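Local coordinates for ferric iron-binding protein HitA (Pseudomonas aeruginosa PAO1, PDB 6IWF) that binds ferric iron, probably as the periplasmic carrier of an iron-import system, and is involved in gallium internalization, at residues A13-A18 and K255-Q260; I97-R102 and F247-E252; A101-L106 and A222-S227; N194-Y199 and S261-M266; L212-N217 and A280-P285. All coordinates share one frame; numbering follows the deposited sequence.

Interaction 1. Residues A13-A18 and K255-Q260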
# COMPACT_ATOMS: atom_id res chain seq x y z
N ALA A 13 3.02 8.23 8.95
CA ALA A 13 2.80 9.43 9.76
C ALA A 13 3.33 10.68 9.06
O ALA A 13 2.61 11.69 8.95
CB ALA A 13 3.47 9.26 11.12
N ALA A 14 4.56 10.63 8.56
CA ALA A 14 5.17 11.81 7.94
C ALA A 14 4.48 12.18 6.63
O ALA A 14 4.50 13.35 6.25
CB ALA A 14 6.66 11.57 7.68
N THR A 15 3.90 11.21 5.93
CA THR A 15 3.17 11.53 4.70
C THR A 15 1.88 12.28 5.01
O THR A 15 1.53 13.26 4.33
CB THR A 15 2.87 10.24 3.94
OG1 THR A 15 4.10 9.50 3.75
CG2 THR A 15 2.24 10.53 2.59
N GLY A 16 1.14 11.84 6.04
CA GLY A 16 -0.05 12.57 6.43
C GLY A 16 0.27 13.97 6.92
O GLY A 16 -0.43 14.93 6.59
N ILE A 17 1.37 14.10 7.66
CA ILE A 17 1.77 15.42 8.14
C ILE A 17 2.12 16.33 6.97
O ILE A 17 1.72 17.51 6.94
CB ILE A 17 2.95 15.28 9.13
CG1 ILE A 17 2.45 14.70 10.45
CG2 ILE A 17 3.61 16.63 9.36
CD1 ILE A 17 3.54 14.01 11.26
N ALA A 18 2.85 15.81 5.99
CA ALA A 18 3.32 16.64 4.88
C ALA A 18 2.15 17.17 4.06
O ALA A 18 2.10 18.36 3.72
CB ALA A 18 4.29 15.85 4.00
N LYS A 255 3.48 16.05 -5.08
CA LYS A 255 4.89 16.24 -4.77
C LYS A 255 5.14 16.19 -3.27
O LYS A 255 6.11 15.58 -2.81
CB LYS A 255 5.40 17.55 -5.38
CG LYS A 255 5.46 17.51 -6.89
CD LYS A 255 6.47 18.49 -7.47
CE LYS A 255 7.00 18.00 -8.81
NZ LYS A 255 7.84 16.78 -8.64
N ALA A 256 4.24 16.80 -2.47
CA ALA A 256 4.38 16.72 -1.02
C ALA A 256 4.32 15.28 -0.54
O ALA A 256 5.11 14.86 0.31
CB ALA A 256 3.27 17.55 -0.35
N ILE A 257 3.38 14.50 -1.08
CA ILE A 257 3.25 13.10 -0.68
C ILE A 257 4.48 12.31 -1.09
O ILE A 257 5.05 11.56 -0.29
CB ILE A 257 1.96 12.51 -1.28
CG1 ILE A 257 0.73 13.12 -0.58
CG2 ILE A 257 1.95 11.00 -1.17
CD1 ILE A 257 -0.57 12.88 -1.33
N LEU A 258 4.93 12.49 -2.34
CA LEU A 258 6.07 11.74 -2.85
C LEU A 258 7.38 12.14 -2.17
O LEU A 258 8.33 11.35 -2.18
CB LEU A 258 6.17 11.91 -4.36
CG LEU A 258 4.97 11.24 -5.06
CD1 LEU A 258 5.02 11.44 -6.57
CD2 LEU A 258 4.92 9.76 -4.69
N SER A 259 7.44 13.32 -1.55
CA SER A 259 8.63 13.70 -0.80
C SER A 259 8.86 12.82 0.43
O SER A 259 9.98 12.79 0.95
CB SER A 259 8.55 15.18 -0.40
OG SER A 259 7.52 15.39 0.57
N GLN A 260 7.82 12.12 0.90
CA GLN A 260 7.93 11.27 2.07
C GLN A 260 7.90 9.77 1.78
O GLN A 260 8.29 8.98 2.65
CB GLN A 260 6.79 11.59 3.05
CG GLN A 260 6.81 13.03 3.51
CD GLN A 260 8.11 13.40 4.19
OE1 GLN A 260 8.64 12.64 5.00
NE2 GLN A 260 8.64 14.57 3.85
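The one flat side-chain group in this contact is the carboxamide of Gln260, and it lies against Ala14. Its OE1 stands 3.5 Å from Ala14 CB, with CD of Gln260 farther from that methyl at 4.2 Å. Gln260 CG touches the carbonyl oxygen of Ala14 at 3.6 Å and the methyl CB of Ala18 at 3.8 Å. The bend at chi2 (-59°) turns the amide from there toward Ala14. Gln260 and Thr15 run past each other in opposite directions, and Thr15 OG1 ends 3.5 Å from Gln260 CB. This hydroxyl is buried and has no hydrogen-bonding partner in the model.

In the fold, the contact sets the first turns of helix 13-27, which begins just after the iron ligand His12, against the last turn of helix 251-258 and the residues leaving it. The side chain of Thr15 is about 4 Å from that of His12.

Deeper in, the methyls take over. Thr15 CG2, anti to its own nitrogen (OG1 at chi1 -53°), faces Ile257 CG2 at 3.8 Å, the two side chains crossing at about a right angle. Both residues also touch Tyr58 of strand 56-59. Toward the outside, Ala18 CB lies 3.9 Å from the carbonyl oxygen of Ala256.

Interaction 2. Residues I97-R102 and F247-E252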
# COMPACT_ATOMS: atom_id res chain seq x y z
N ILE A 97 -10.52 7.30 -4.25
CA ILE A 97 -9.62 7.57 -5.36
C ILE A 97 -8.20 7.21 -4.96
O ILE A 97 -7.77 7.46 -3.83
CB ILE A 97 -9.71 9.04 -5.82
CG1 ILE A 97 -9.04 9.20 -7.18
CG2 ILE A 97 -9.17 10.00 -4.76
CD1 ILE A 97 -9.53 10.45 -7.93
N GLY A 98 -7.47 6.60 -5.90
CA GLY A 98 -6.09 6.25 -5.64
C GLY A 98 -5.21 7.50 -5.61
O GLY A 98 -5.45 8.46 -6.35
N ILE A 99 -4.22 7.48 -4.73
CA ILE A 99 -3.31 8.60 -4.53
C ILE A 99 -1.90 8.26 -4.99
O ILE A 99 -1.28 9.03 -5.72
CB ILE A 99 -3.31 9.06 -3.06
CG1 ILE A 99 -4.72 9.40 -2.58
CG2 ILE A 99 -2.38 10.25 -2.88
CD1 ILE A 99 -5.43 10.45 -3.44
N THR A 100 -1.37 7.12 -4.54
CA THR A 100 -0.09 6.61 -5.02
C THR A 100 -0.22 5.12 -5.24
O THR A 100 -1.14 4.48 -4.75
CB THR A 100 1.07 6.84 -4.04
OG1 THR A 100 0.85 6.08 -2.84
CG2 THR A 100 1.24 8.34 -3.70
N ALA A 101 0.72 4.57 -6.01
CA ALA A 101 0.84 3.13 -6.19
C ALA A 101 2.23 2.68 -5.77
O ALA A 101 3.19 3.45 -5.81
CB ALA A 101 0.59 2.70 -7.66
N ARG A 102 2.33 1.43 -5.33
CA ARG A 102 3.61 0.86 -4.93
C ARG A 102 3.69 -0.55 -5.50
O ARG A 102 2.69 -1.10 -5.97
CB ARG A 102 3.73 0.76 -3.42
CG ARG A 102 2.80 -0.33 -2.97
CD ARG A 102 2.14 -0.09 -1.69
NE ARG A 102 1.43 1.18 -1.64
CZ ARG A 102 1.02 1.69 -0.49
NH1 ARG A 102 0.39 2.84 -0.46
NH2 ARG A 102 1.27 1.02 0.63
N PHE A 247 -6.81 18.26 -3.70
CA PHE A 247 -5.46 18.78 -3.54
C PHE A 247 -4.43 17.66 -3.41
O PHE A 247 -3.28 17.81 -3.83
CB PHE A 247 -5.41 19.73 -2.34
CG PHE A 247 -4.05 20.28 -2.05
CD1 PHE A 247 -3.55 21.35 -2.78
CD2 PHE A 247 -3.27 19.73 -1.05
CE1 PHE A 247 -2.30 21.85 -2.52
CE2 PHE A 247 -2.01 20.23 -0.78
CZ PHE A 247 -1.53 21.30 -1.52
N MET A 248 -4.84 16.50 -2.88
CA MET A 248 -3.92 15.37 -2.80
C MET A 248 -3.46 14.93 -4.18
O MET A 248 -2.38 14.35 -4.31
CB MET A 248 -4.57 14.20 -2.07
CG MET A 248 -5.01 14.53 -0.66
SD MET A 248 -5.77 13.07 0.09
CE MET A 248 -4.29 12.12 0.46
N LEU A 249 -4.27 15.18 -5.21
CA LEU A 249 -3.97 14.80 -6.59
C LEU A 249 -3.57 15.99 -7.44
O LEU A 249 -3.43 15.85 -8.66
CB LEU A 249 -5.17 14.10 -7.21
CG LEU A 249 -5.31 12.68 -6.67
CD1 LEU A 249 -6.73 12.21 -6.86
CD2 LEU A 249 -4.32 11.76 -7.37
N SER A 250 -3.40 17.16 -6.84
CA SER A 250 -2.76 18.26 -7.56
C SER A 250 -1.26 17.99 -7.71
O SER A 250 -0.68 17.15 -7.01
CB SER A 250 -2.98 19.59 -6.84
OG SER A 250 -2.28 19.64 -5.61
N GLU A 251 -0.63 18.71 -8.64
CA GLU A 251 0.82 18.60 -8.77
C GLU A 251 1.53 18.89 -7.45
O GLU A 251 2.45 18.18 -7.06
CB GLU A 251 1.32 19.53 -9.88
CG GLU A 251 2.45 18.93 -10.70
CD GLU A 251 3.34 20.00 -11.34
OE1 GLU A 251 4.57 19.93 -11.15
OE2 GLU A 251 2.80 20.89 -12.03
N GLU A 252 1.09 19.94 -6.74
CA GLU A 252 1.72 20.29 -5.48
C GLU A 252 1.48 19.23 -4.41
O GLU A 252 2.39 18.90 -3.64
CB GLU A 252 1.21 21.65 -5.02
CG GLU A 252 1.74 22.10 -3.67
CD GLU A 252 1.11 23.40 -3.20
OE1 GLU A 252 0.36 24.02 -3.99
OE2 GLU A 252 1.37 23.80 -2.05
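Met248 and Leu249 stand at the junction where helix 238-248 gives way to helix 251-258, and there they press on Ile97 and Ile99 of strand 97-108, a long strand of the central mixed sheet. Leu249 and Ile97 meet tip to tip: CD1 of Leu249 approaches Ile97 CD1 to 3.5 Å, tighter than usual for two carbons, and also touches CG1 and CG2 of the same isoleucine. The other branch, Leu249 CD2, rests 3.6 Å from the carbonyl oxygen of Gly98, which is buried and finds no polar partner in the model.

Ile99 reaches between Met248 and Leu249. Its CD1 lies 3.9 Å from Leu249 CG and 4.1 Å from Met248 CB. The methionine chain runs straight to the sulfur and then turns (chi3 76°), which brings its methyl CE to 4.1 Å from Ile99 CG1; the two side chains cross at about a right angle.

The junction itself is tied by Ser250, whose OG donates to Phe247 O at 2.7 Å, on a lone pair in the carbonyl plane, and caps the next helix at Gly253 N. Phe247 O also accepts from Ser250 N. Since strand and junction meet almost wholly through hydrocarbon, shape sets the fit, and direction probably comes from polar ties nearby, such as Gln254 NE2, which bonds both Ile99 O and Met248 O.

Interaction 3. Residues A101-L106 and A222-S227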
# COMPACT_ATOMS: atom_id res chain seq x y z
N ALA A 101 0.72 4.57 -6.01
CA ALA A 101 0.84 3.13 -6.19
C ALA A 101 2.23 2.68 -5.77
O ALA A 101 3.19 3.45 -5.81
CB ALA A 101 0.59 2.70 -7.66
N ARG A 102 2.33 1.43 -5.33
CA ARG A 102 3.61 0.86 -4.93
C ARG A 102 3.69 -0.55 -5.50
O ARG A 102 2.69 -1.10 -5.97
CB ARG A 102 3.73 0.76 -3.42
CG ARG A 102 2.80 -0.33 -2.97
CD ARG A 102 2.14 -0.09 -1.69
NE ARG A 102 1.43 1.18 -1.64
CZ ARG A 102 1.02 1.69 -0.49
NH1 ARG A 102 0.39 2.84 -0.46
NH2 ARG A 102 1.27 1.02 0.63
N THR A 103 4.86 -1.17 -5.40
CA THR A 103 5.03 -2.51 -5.95
C THR A 103 5.73 -3.42 -4.95
O THR A 103 6.63 -2.99 -4.22
CB THR A 103 5.81 -2.48 -7.30
OG1 THR A 103 5.88 -3.81 -7.85
CG2 THR A 103 7.22 -1.92 -7.15
N ARG A 104 5.32 -4.68 -4.93
CA ARG A 104 6.06 -5.68 -4.18
C ARG A 104 7.39 -5.97 -4.85
O ARG A 104 7.51 -5.92 -6.08
CB ARG A 104 5.24 -6.98 -4.05
CG ARG A 104 3.85 -6.77 -3.45
CD ARG A 104 3.92 -6.56 -1.98
NE ARG A 104 4.40 -7.75 -1.26
CZ ARG A 104 4.61 -7.74 0.05
NH1 ARG A 104 4.37 -6.62 0.73
NH2 ARG A 104 5.03 -8.82 0.67
N VAL A 105 8.40 -6.24 -4.04
CA VAL A 105 9.74 -6.56 -4.51
C VAL A 105 10.31 -7.67 -3.64
O VAL A 105 9.69 -8.10 -2.66
CB VAL A 105 10.67 -5.33 -4.48
CG1 VAL A 105 10.14 -4.24 -5.39
CG2 VAL A 105 10.82 -4.81 -3.05
N LEU A 106 11.50 -8.14 -4.01
CA LEU A 106 12.30 -9.05 -3.20
C LEU A 106 13.59 -8.30 -2.84
O LEU A 106 14.47 -8.11 -3.69
CB LEU A 106 12.59 -10.36 -3.96
CG LEU A 106 13.37 -11.42 -3.19
CD1 LEU A 106 12.51 -12.06 -2.10
CD2 LEU A 106 13.84 -12.48 -4.18
N ALA A 222 5.04 -9.57 -8.29
CA ALA A 222 5.20 -8.27 -8.94
C ALA A 222 3.96 -7.39 -8.77
O ALA A 222 3.79 -6.39 -9.49
CB ALA A 222 5.54 -8.47 -10.42
N LEU A 223 3.10 -7.74 -7.82
CA LEU A 223 1.83 -7.05 -7.58
C LEU A 223 2.04 -5.56 -7.35
O LEU A 223 2.91 -5.15 -6.57
CB LEU A 223 1.15 -7.68 -6.37
CG LEU A 223 -0.19 -7.08 -5.96
CD1 LEU A 223 -1.24 -7.39 -7.01
CD2 LEU A 223 -0.61 -7.62 -4.55
N VAL A 224 1.21 -4.75 -8.01
CA VAL A 224 1.12 -3.32 -7.75
C VAL A 224 -0.18 -3.06 -7.00
O VAL A 224 -1.23 -3.59 -7.40
CB VAL A 224 1.20 -2.52 -9.07
CG1 VAL A 224 0.75 -1.07 -8.87
CG2 VAL A 224 2.61 -2.61 -9.63
N THR A 225 -0.12 -2.27 -5.94
CA THR A 225 -1.29 -1.89 -5.16
C THR A 225 -1.34 -0.38 -4.99
O THR A 225 -0.35 0.33 -5.20
CB THR A 225 -1.31 -2.56 -3.77
OG1 THR A 225 -0.14 -2.18 -3.03
CG2 THR A 225 -1.34 -4.09 -3.90
N VAL A 226 -2.50 0.14 -4.59
CA VAL A 226 -2.68 1.59 -4.50
C VAL A 226 -3.06 1.99 -3.08
O VAL A 226 -3.77 1.25 -2.38
CB VAL A 226 -3.74 2.10 -5.51
CG1 VAL A 226 -3.50 1.51 -6.91
CG2 VAL A 226 -5.13 1.78 -5.04
N SER A 227 -2.55 3.14 -2.64
CA SER A 227 -3.09 3.83 -1.49
C SER A 227 -4.20 4.75 -1.97
O SER A 227 -4.22 5.18 -3.12
CB SER A 227 -2.03 4.67 -0.77
OG SER A 227 -1.70 5.81 -1.54
O HOH W 1 2.24 -3.49 -3.70
O HOH W 2 5.87 -5.00 -10.36
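Backbone hydrogen bonds tie Arg102 to Thr225 in both directions: Arg102 N donates to Thr225 O at 2.9 Å and Thr225 N to Arg102 O at 3.0 Å. Beyond them Arg104 N reaches Leu223 O at 3.0 Å in a nearly straight bond (170°). Arg102 and Thr225 are thus a hydrogen-bonded antiparallel pair, with non-hydrogen-bonded pairs on either side, Ala101 with Val226 and Thr103 with Val224. CA-H...O contacts fill in between, as from Val224 CA to Arg102 O at 3.2 Å.

The N-to-C directions of the two strand segments are 145° apart, antiparallel with a clear twist. Strands 97-108 and 224-231 both pass between the two lobes, consistent with the paired hinge strands of iron-binding proteins in this family.

Apolar contact lies on the face bearing Ala101, Thr103, Val224 and Val226. Ala101 CB sits 4.0 Å from Val224 CG1 and a little farther from Val226 CG1.

On the other face, Arg102 folds across Thr225. Its CG stands between backbone N and carbonyl carbon (chi1 72°), and bends at chi2 and chi3 carry the chain over the threonine, CD lying 3.4 Å from Thr225 OG1. The guanidinium continues past, with Ser227 OG in plane at its edge, to a salt bridge from NH1 to Glu263; Ser227 OG itself bonds Thr100 OG1.

Two waters bridge further polar atoms. One lies 2.8 Å from Thr225 OG1 and bonds Arg102 O weakly. Another connects Thr103 OG1 with Ala222 O, to which it donates at 2.6 Å.

Interaction 4. Residues N194-Y199 and S261-M266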
# COMPACT_ATOMS: atom_id res chain seq x y z
N ASN A 194 7.29 -4.18 0.24
CA ASN A 194 7.01 -3.17 -0.76
C ASN A 194 8.26 -2.34 -1.04
O ASN A 194 9.14 -2.18 -0.18
CB ASN A 194 5.88 -2.27 -0.30
CG ASN A 194 4.52 -2.82 -0.65
OD1 ASN A 194 4.36 -3.51 -1.67
ND2 ASN A 194 3.52 -2.51 0.16
N ASN A 195 8.32 -1.79 -2.25
CA ASN A 195 9.57 -1.19 -2.72
C ASN A 195 10.01 -0.02 -1.85
O ASN A 195 11.21 0.22 -1.69
CB ASN A 195 9.40 -0.72 -4.17
CG ASN A 195 8.48 0.47 -4.28
OD1 ASN A 195 7.27 0.36 -4.09
ND2 ASN A 195 9.06 1.64 -4.57
N TYR A 196 9.06 0.73 -1.27
CA TYR A 196 9.44 2.03 -0.72
C TYR A 196 10.25 1.91 0.57
O TYR A 196 10.93 2.88 0.94
CB TYR A 196 8.20 2.90 -0.51
CG TYR A 196 7.13 2.30 0.36
CD1 TYR A 196 7.27 2.30 1.74
CD2 TYR A 196 5.99 1.73 -0.19
CE1 TYR A 196 6.30 1.75 2.56
CE2 TYR A 196 5.01 1.18 0.63
CZ TYR A 196 5.18 1.19 2.00
OH TYR A 196 4.22 0.64 2.84
N TYR A 197 10.22 0.75 1.25
CA TYR A 197 11.01 0.60 2.48
C TYR A 197 12.50 0.66 2.20
O TYR A 197 13.27 1.19 3.01
CB TYR A 197 10.68 -0.73 3.17
CG TYR A 197 9.30 -0.76 3.77
CD1 TYR A 197 9.05 -0.15 4.99
CD2 TYR A 197 8.26 -1.41 3.12
CE1 TYR A 197 7.78 -0.17 5.55
CE2 TYR A 197 6.99 -1.44 3.67
CZ TYR A 197 6.76 -0.82 4.88
OH TYR A 197 5.51 -0.85 5.44
N TRP A 198 12.93 0.10 1.07
CA TRP A 198 14.34 0.19 0.70
C TRP A 198 14.76 1.65 0.52
O TRP A 198 15.83 2.06 0.99
CB TRP A 198 14.58 -0.61 -0.57
CG TRP A 198 16.00 -0.73 -0.99
CD1 TRP A 198 16.89 -1.71 -0.65
CD2 TRP A 198 16.70 0.15 -1.88
NE1 TRP A 198 18.10 -1.49 -1.26
CE2 TRP A 198 18.01 -0.35 -2.02
CE3 TRP A 198 16.34 1.32 -2.56
CZ2 TRP A 198 18.97 0.27 -2.81
CZ3 TRP A 198 17.30 1.94 -3.35
CH2 TRP A 198 18.60 1.41 -3.48
N TYR A 199 13.91 2.45 -0.14
CA TYR A 199 14.26 3.85 -0.39
C TYR A 199 14.30 4.66 0.90
O TYR A 199 15.17 5.52 1.07
CB TYR A 199 13.29 4.46 -1.40
CG TYR A 199 13.49 3.93 -2.80
CD1 TYR A 199 12.85 2.76 -3.22
CD2 TYR A 199 14.36 4.57 -3.68
CE1 TYR A 199 13.04 2.26 -4.50
CE2 TYR A 199 14.55 4.08 -4.95
CZ TYR A 199 13.90 2.92 -5.36
OH TYR A 199 14.10 2.45 -6.64
N SER A 261 7.44 9.36 0.60
CA SER A 261 7.49 7.94 0.30
C SER A 261 7.73 7.75 -1.19
O SER A 261 7.08 8.40 -2.01
CB SER A 261 6.21 7.21 0.73
OG SER A 261 6.42 5.80 0.68
N ALA A 262 8.67 6.86 -1.51
CA ALA A 262 9.09 6.61 -2.88
C ALA A 262 8.06 5.69 -3.53
O ALA A 262 8.20 4.47 -3.59
CB ALA A 262 10.49 6.01 -2.90
N GLU A 263 6.99 6.31 -4.02
CA GLU A 263 5.88 5.59 -4.62
C GLU A 263 5.59 6.21 -5.98
O GLU A 263 6.24 7.17 -6.40
CB GLU A 263 4.65 5.61 -3.70
CG GLU A 263 4.96 4.96 -2.35
CD GLU A 263 3.74 4.67 -1.50
OE1 GLU A 263 3.82 4.88 -0.27
OE2 GLU A 263 2.72 4.21 -2.04
N TYR A 264 4.62 5.64 -6.67
CA TYR A 264 4.29 6.13 -8.01
C TYR A 264 3.05 7.01 -7.96
O TYR A 264 2.01 6.60 -7.42
CB TYR A 264 4.04 4.96 -8.96
CG TYR A 264 5.24 4.07 -9.13
CD1 TYR A 264 6.18 4.32 -10.13
CD2 TYR A 264 5.44 2.97 -8.31
CE1 TYR A 264 7.28 3.49 -10.29
CE2 TYR A 264 6.53 2.13 -8.47
CZ TYR A 264 7.46 2.41 -9.47
OH TYR A 264 8.55 1.59 -9.62
N PRO A 265 3.09 8.21 -8.53
CA PRO A 265 1.92 9.10 -8.44
C PRO A 265 0.75 8.58 -9.27
O PRO A 265 0.93 7.98 -10.34
CB PRO A 265 2.45 10.43 -9.00
CG PRO A 265 3.59 10.04 -9.88
CD PRO A 265 4.22 8.83 -9.24
N MET A 266 -0.46 8.84 -8.78
CA MET A 266 -1.65 8.43 -9.51
C MET A 266 -2.24 9.54 -10.36
O MET A 266 -3.06 9.25 -11.24
CB MET A 266 -2.73 7.90 -8.55
CG MET A 266 -2.33 6.58 -7.85
SD MET A 266 -2.47 5.12 -8.91
CE MET A 266 -0.93 5.10 -9.83
O HOH W 3 10.16 5.80 0.75
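Tyr196 and Glu263 lie side by side and point the same way, with ring and carboxylate planes only 14° apart. Glu263 OE1 sits over one face of the ring, offset toward the rim, 3.8 Å from Tyr196 CD2. The tyrosine ring is placed there by its first torsion (chi1 57°), which sets CG between the backbone nitrogen and carbonyl carbon. Ser261 OG approaches the same ring obliquely, 3.6 Å from Tyr196 CG, and donates to the anti lone pair of Glu263 OE1 at 2.9 Å. The carboxylate is fixed from its other oxygen too: OE2 hydrogen-bonds Thr100 OG1 and forms a salt bridge with Arg102. Tyr196 is a ferric iron ligand in this protein; with no metal in this model its OH hydrogen-bonds Glu60.

Asn195 holds the backbone of Ala262. Its ND2 donates to Ala262 O at 3.1 Å, a bent bond (140°) tilted out of the amide plane, while OD1 accepts from Thr103 N. Ala262 centres an inverse gamma turn, and its methyl meets Tyr199 CB at 3.5 Å and lies obliquely to that ring. A water completes the grip on this turn, donating to Tyr196 O at 3.0 Å and accepting from Ala262 N at 2.9 Å.

The contact therefore joins the start of helix 196-205 to the link between helix 251-258 and strand 264-265. Strand 97-108 runs beside both, pairing with Asn195 through Thr103 and with Tyr264 through Ala101.

Interaction 5. Residues L212-N217 and A280-P285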
# COMPACT_ATOMS: atom_id res chain seq x y z
N LEU A 212 17.31 -4.45 -4.61
CA LEU A 212 15.94 -4.84 -4.90
C LEU A 212 15.91 -5.69 -6.15
O LEU A 212 16.49 -5.33 -7.18
CB LEU A 212 15.03 -3.62 -5.08
CG LEU A 212 14.82 -2.81 -3.81
CD1 LEU A 212 13.67 -1.82 -4.02
CD2 LEU A 212 14.55 -3.70 -2.61
N HIS A 213 15.23 -6.82 -6.05
CA HIS A 213 14.92 -7.66 -7.19
C HIS A 213 13.45 -7.50 -7.54
O HIS A 213 12.59 -7.56 -6.66
CB HIS A 213 15.23 -9.12 -6.88
CG HIS A 213 14.87 -10.05 -8.00
ND1 HIS A 213 15.56 -10.07 -9.19
CD2 HIS A 213 13.87 -10.95 -8.12
CE1 HIS A 213 15.01 -10.97 -9.99
NE2 HIS A 213 13.99 -11.52 -9.37
N TYR A 214 13.16 -7.30 -8.82
CA TYR A 214 11.79 -7.21 -9.31
C TYR A 214 11.46 -8.51 -10.03
O TYR A 214 12.16 -8.89 -10.98
CB TYR A 214 11.62 -6.01 -10.23
CG TYR A 214 11.76 -4.72 -9.49
CD1 TYR A 214 13.02 -4.22 -9.16
CD2 TYR A 214 10.65 -4.01 -9.09
CE1 TYR A 214 13.16 -3.05 -8.47
CE2 TYR A 214 10.77 -2.83 -8.39
CZ TYR A 214 12.02 -2.36 -8.08
OH TYR A 214 12.13 -1.18 -7.38
N PHE A 215 10.40 -9.18 -9.59
CA PHE A 215 10.03 -10.45 -10.21
C PHE A 215 9.58 -10.24 -11.66
O PHE A 215 9.91 -11.05 -12.54
CB PHE A 215 8.91 -11.13 -9.41
CG PHE A 215 9.37 -11.82 -8.16
CD1 PHE A 215 10.16 -12.97 -8.22
CD2 PHE A 215 8.98 -11.35 -6.91
CE1 PHE A 215 10.57 -13.63 -7.05
CE2 PHE A 215 9.39 -12.00 -5.74
CZ PHE A 215 10.17 -13.14 -5.82
N GLY A 216 8.85 -9.16 -11.92
CA GLY A 216 8.30 -8.92 -13.24
C GLY A 216 7.47 -10.06 -13.77
O GLY A 216 6.91 -10.84 -12.99
N ASN A 217 7.36 -10.16 -15.11
CA ASN A 217 6.79 -11.33 -15.80
C ASN A 217 5.38 -11.69 -15.34
O ASN A 217 4.97 -12.85 -15.44
CB ASN A 217 7.72 -12.54 -15.67
CG ASN A 217 7.53 -13.52 -16.80
OD1 ASN A 217 7.38 -13.13 -17.96
ND2 ASN A 217 7.52 -14.82 -16.47
N ALA A 280 6.33 1.58 -16.22
CA ALA A 280 6.02 0.78 -17.41
C ALA A 280 6.87 -0.48 -17.51
O ALA A 280 6.51 -1.39 -18.26
CB ALA A 280 6.21 1.64 -18.66
N GLU A 281 7.97 -0.58 -16.77
CA GLU A 281 8.84 -1.75 -16.83
C GLU A 281 8.49 -2.82 -15.81
O GLU A 281 9.15 -3.86 -15.77
CB GLU A 281 10.30 -1.34 -16.61
CG GLU A 281 10.86 -0.43 -17.69
CD GLU A 281 12.30 -0.03 -17.39
OE1 GLU A 281 12.96 -0.70 -16.57
OE2 GLU A 281 12.76 0.98 -17.98
N LEU A 282 7.48 -2.59 -14.96
CA LEU A 282 7.24 -3.50 -13.85
C LEU A 282 6.63 -4.82 -14.29
O LEU A 282 6.87 -5.85 -13.64
CB LEU A 282 6.34 -2.82 -12.82
CG LEU A 282 7.03 -1.72 -12.01
CD1 LEU A 282 5.99 -1.00 -11.13
CD2 LEU A 282 8.15 -2.30 -11.16
N ASP A 283 5.85 -4.82 -15.37
CA ASP A 283 5.16 -6.01 -15.86
C ASP A 283 4.37 -6.71 -14.73
O ASP A 283 4.53 -7.90 -14.49
CB ASP A 283 6.16 -6.99 -16.48
CG ASP A 283 5.51 -8.00 -17.47
OD1 ASP A 283 4.35 -7.84 -17.91
OD2 ASP A 283 6.21 -8.96 -17.84
N PRO A 284 3.49 -5.97 -14.04
CA PRO A 284 2.76 -6.57 -12.91
C PRO A 284 1.63 -7.46 -13.40
O PRO A 284 1.17 -7.35 -14.55
CB PRO A 284 2.19 -5.35 -12.17
CG PRO A 284 1.98 -4.34 -13.26
CD PRO A 284 3.12 -4.56 -14.23
N PRO A 285 1.14 -8.34 -12.53
CA PRO A 285 -0.07 -9.09 -12.85
C PRO A 285 -1.23 -8.13 -13.11
O PRO A 285 -1.26 -7.01 -12.61
CB PRO A 285 -0.31 -9.95 -11.60
CG PRO A 285 0.44 -9.24 -10.50
CD PRO A 285 1.60 -8.56 -11.15
O HOH W 4 8.26 -6.53 -10.84
O HOH W 5 9.02 -8.75 -17.02
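Asp283 OD2 accepts a hydrogen bond from a water at 2.9 Å, and that water accepts from Asn217 N, also at 2.9 Å. The same carboxylate oxygen lies 3.2 Å from Asn217 CA, so it rests close against the backbone of this turn. The aspartate gets there with CG anti to its own nitrogen (chi1 -158°), which lays the carboxylate beside Asn217.

A second water makes a like bridge one step back. It accepts from Gly216 N at 2.9 Å and donates to Leu282 O at 3.2 Å, lying in the plane of the Tyr214 ring at its edge. Leu282 O has another neighbour in Gly216 CA, whose CA-H...O contact spans 3.4 Å and is fairly straight, 155° at the hydrogen. Gly216 and Asn217 both have positive phi, and through them the chain turns past Asp283.

Apolar contact closes the inner side, where Leu282 CD2 comes obliquely to the Tyr214 ring, 3.7 Å from CD2 and slightly farther from CE2. Behind these two, Tyr214 leans on Val105 and Leu282 on Val224, neighbouring strands of the sheet.

This is a loop-to-loop contact at the surface, bridged by water on the outside and apolar within. It joins the turn leaving strand 211-213 to the long connection between strand 264-265 and helix 289-292, on the rim of the solute-binding fold, with the side chain of Tyr214 about 9 Å from that of the iron ligand Tyr196.

In the fold
Strand 97-108 is the common thread. Interactions 2 and 3 share Ala101 and Arg102 on it, and interaction 4 is bonded to it at Ala101 O by Tyr264 N (2.8 Å) and at Thr103 O by Asn195 N (2.9 Å). Interaction 1 meets interaction 2 where Ile257 CD1 packs on Ile99 CG2 at 3.6 Å, and touches interaction 4 through Leu258. Interaction 5 borders interaction 3, with Leu106 O bonded to His213 N. The iron site, empty here, takes Tyr196 and Tyr197 from interaction 4; the Arg102 side chain of interaction 3 is about 4 Å from those of Glu60 and Tyr196, and segment 13-18 starts right after His12. Interactions 1 and 5 have centres about 25 Å apart.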